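Local coordinates for putative large adhesion protein (Lap) involved in biofilm formation (Marinobacter hydrocarbonoclasticus ATCC 49840, PDB 6M8M), which binds calcium and glucose through a PA14 domain of a large RTX adhesin, probably supporting attachment of the bacterium to surfaces in biofilms, at residues L188-R193 against E200-Q205. Residues are numbered along the deposited sequence; the frame is centred on the assembly and turned at random. Where two conformers were deposited one is given.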
# COMPACT_ATOMS: atom_id res chain seq x y z
N LEU A 188 0.35 -0.88 7.97
CA LEU A 188 -0.14 0.02 6.93
C LEU A 188 -1.64 0.22 7.15
O LEU A 188 -2.42 -0.72 6.95
CB LEU A 188 0.12 -0.50 5.53
CG LEU A 188 -0.43 0.37 4.39
CD1 LEU A 188 0.24 1.74 4.36
CD2 LEU A 188 -0.25 -0.34 3.06
N ARG A 189 -2.05 1.43 7.50
CA ARG A 189 -3.46 1.78 7.64
C ARG A 189 -3.70 3.05 6.85
O ARG A 189 -3.10 4.09 7.14
CB ARG A 189 -3.83 1.99 9.11
CG ARG A 189 -5.30 2.31 9.30
CD ARG A 189 -5.62 2.68 10.73
NE ARG A 189 -5.33 1.59 11.65
CZ ARG A 189 -4.81 1.74 12.86
NH1 ARG A 189 -4.49 2.94 13.32
NH2 ARG A 189 -4.58 0.67 13.62
N ILE A 190 -4.57 2.97 5.84
CA ILE A 190 -4.89 4.10 4.99
C ILE A 190 -6.33 4.50 5.22
O ILE A 190 -7.24 3.66 5.16
CB ILE A 190 -4.65 3.76 3.50
CG1 ILE A 190 -3.20 3.33 3.30
CG2 ILE A 190 -5.00 4.95 2.62
CD1 ILE A 190 -2.83 2.97 1.89
N GLU A 191 -6.53 5.79 5.48
CA GLU A 191 -7.85 6.40 5.58
C GLU A 191 -8.03 7.42 4.47
O GLU A 191 -7.07 8.05 4.02
CB GLU A 191 -8.02 7.12 6.92
CG GLU A 191 -7.96 6.26 8.15
CD GLU A 191 -7.66 7.08 9.38
OE1 GLU A 191 -8.54 7.19 10.26
OE2 GLU A 191 -6.55 7.65 9.46
N LEU A 192 -9.27 7.62 4.06
CA LEU A 192 -9.64 8.59 3.04
C LEU A 192 -10.83 9.39 3.55
O LEU A 192 -11.74 8.83 4.16
CB LEU A 192 -10.01 7.86 1.76
CG LEU A 192 -10.45 8.73 0.59
CD1 LEU A 192 -9.35 9.62 0.09
CD2 LEU A 192 -10.93 7.86 -0.57
N ARG A 193 -10.82 10.69 3.30
CA ARG A 193 -11.99 11.52 3.55
C ARG A 193 -12.22 12.46 2.38
O ARG A 193 -11.31 12.78 1.61
CB ARG A 193 -11.84 12.35 4.82
CG ARG A 193 -10.80 13.43 4.76
CD ARG A 193 -10.79 14.12 6.09
NE ARG A 193 -9.71 15.07 6.23
CZ ARG A 193 -9.53 15.84 7.30
NH1 ARG A 193 -10.40 15.79 8.31
NH2 ARG A 193 -8.51 16.66 7.35
N GLU A 200 -12.50 7.59 6.77
CA GLU A 200 -12.96 6.22 6.70
C GLU A 200 -11.78 5.35 6.28
O GLU A 200 -10.93 5.79 5.50
CB GLU A 200 -14.07 6.09 5.62
CG GLU A 200 -15.31 6.95 5.89
CD GLU A 200 -16.25 7.08 4.68
OE1 GLU A 200 -17.27 7.79 4.82
OE2 GLU A 200 -15.98 6.51 3.61
N ILE A 201 -11.73 4.10 6.76
CA ILE A 201 -10.70 3.18 6.29
C ILE A 201 -10.86 2.98 4.79
O ILE A 201 -11.95 2.66 4.29
CB ILE A 201 -10.76 1.84 7.04
CG1 ILE A 201 -10.50 2.02 8.52
CG2 ILE A 201 -9.75 0.85 6.42
CD1 ILE A 201 -9.09 2.44 8.87
N PHE A 202 -9.77 3.16 4.05
CA PHE A 202 -9.79 3.05 2.60
C PHE A 202 -9.90 1.60 2.17
O PHE A 202 -9.30 0.70 2.75
CB PHE A 202 -8.49 3.66 2.08
CG PHE A 202 -8.35 3.71 0.59
CD1 PHE A 202 -9.24 4.42 -0.18
CD2 PHE A 202 -7.26 3.12 -0.03
CE1 PHE A 202 -9.08 4.50 -1.55
CE2 PHE A 202 -7.10 3.20 -1.38
CZ PHE A 202 -7.99 3.89 -2.14
N GLY A 203 -10.69 1.37 1.13
CA GLY A 203 -10.88 0.02 0.65
C GLY A 203 -11.98 -0.09 -0.37
O GLY A 203 -12.18 0.80 -1.19
N SER A 204 -12.71 -1.21 -0.29
CA SER A 204 -13.74 -1.52 -1.28
C SER A 204 -14.80 -0.43 -1.39
O SER A 204 -15.40 -0.26 -2.45
CB SER A 204 -14.42 -2.83 -0.91
OG SER A 204 -13.54 -3.91 -1.11
N GLN A 205 -15.07 0.30 -0.30
CA GLN A 205 -16.04 1.39 -0.35
C GLN A 205 -15.64 2.49 -1.32
O GLN A 205 -16.50 3.25 -1.77
CB GLN A 205 -16.19 1.96 1.07
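F202 drops its side chain beside I190 and L192, where strand 200-201 of a beta hairpin pairs with strand 186-194. Its CB lies 3.3 Å from I190 O, the carbonyl that accepts its own N-H, and 3.8 Å from I190 CG2. With CG anti to the backbone N (chi1 -177°), the side chain runs alongside that of I190, pointing the same way, and CG and CD2 stay close to the same methyl. On the other flank of the ring, CD1 meets L192 CD2 at 3.9 Å and CE1 reaches that methyl too; both aliphatic neighbours approach obliquely, from one side of the ring plane. Farther into the fold the ring packs edge-to-face with F131 of strand 128-136 and touches I177 of strand 174-181, so a large aromatic suits a place where the two sheets face each other.

Backbone pairing sets this placement. L192 and E200 form an antiparallel hydrogen-bonded pair, L192 N to E200 O at 2.9 Å and E200 N to L192 O at 3.0 Å. Two residues farther along, F202 N gives a nearly straight bond to I190 O (2.8 Å, 173° at the hydrogen). Between them, E191 CA makes a CA-H...O contact with E200 O at 3.1 Å.

The other face mixes aliphatic stems with charged ends. I201 CD1 rests on the methylenes of R189, 3.8 Å from CG, and on E191 CG, while the charged ends go elsewhere: R189 NE to D79 and E191 OE2 to R132, both as salt bridges. Long side chains fit here because their stems can cover an isoleucine as their ends pair with opposite charges. Main-chain bonds thus join the hairpin, while its side chains add only apolar contacts, the charges finding partners beyond it.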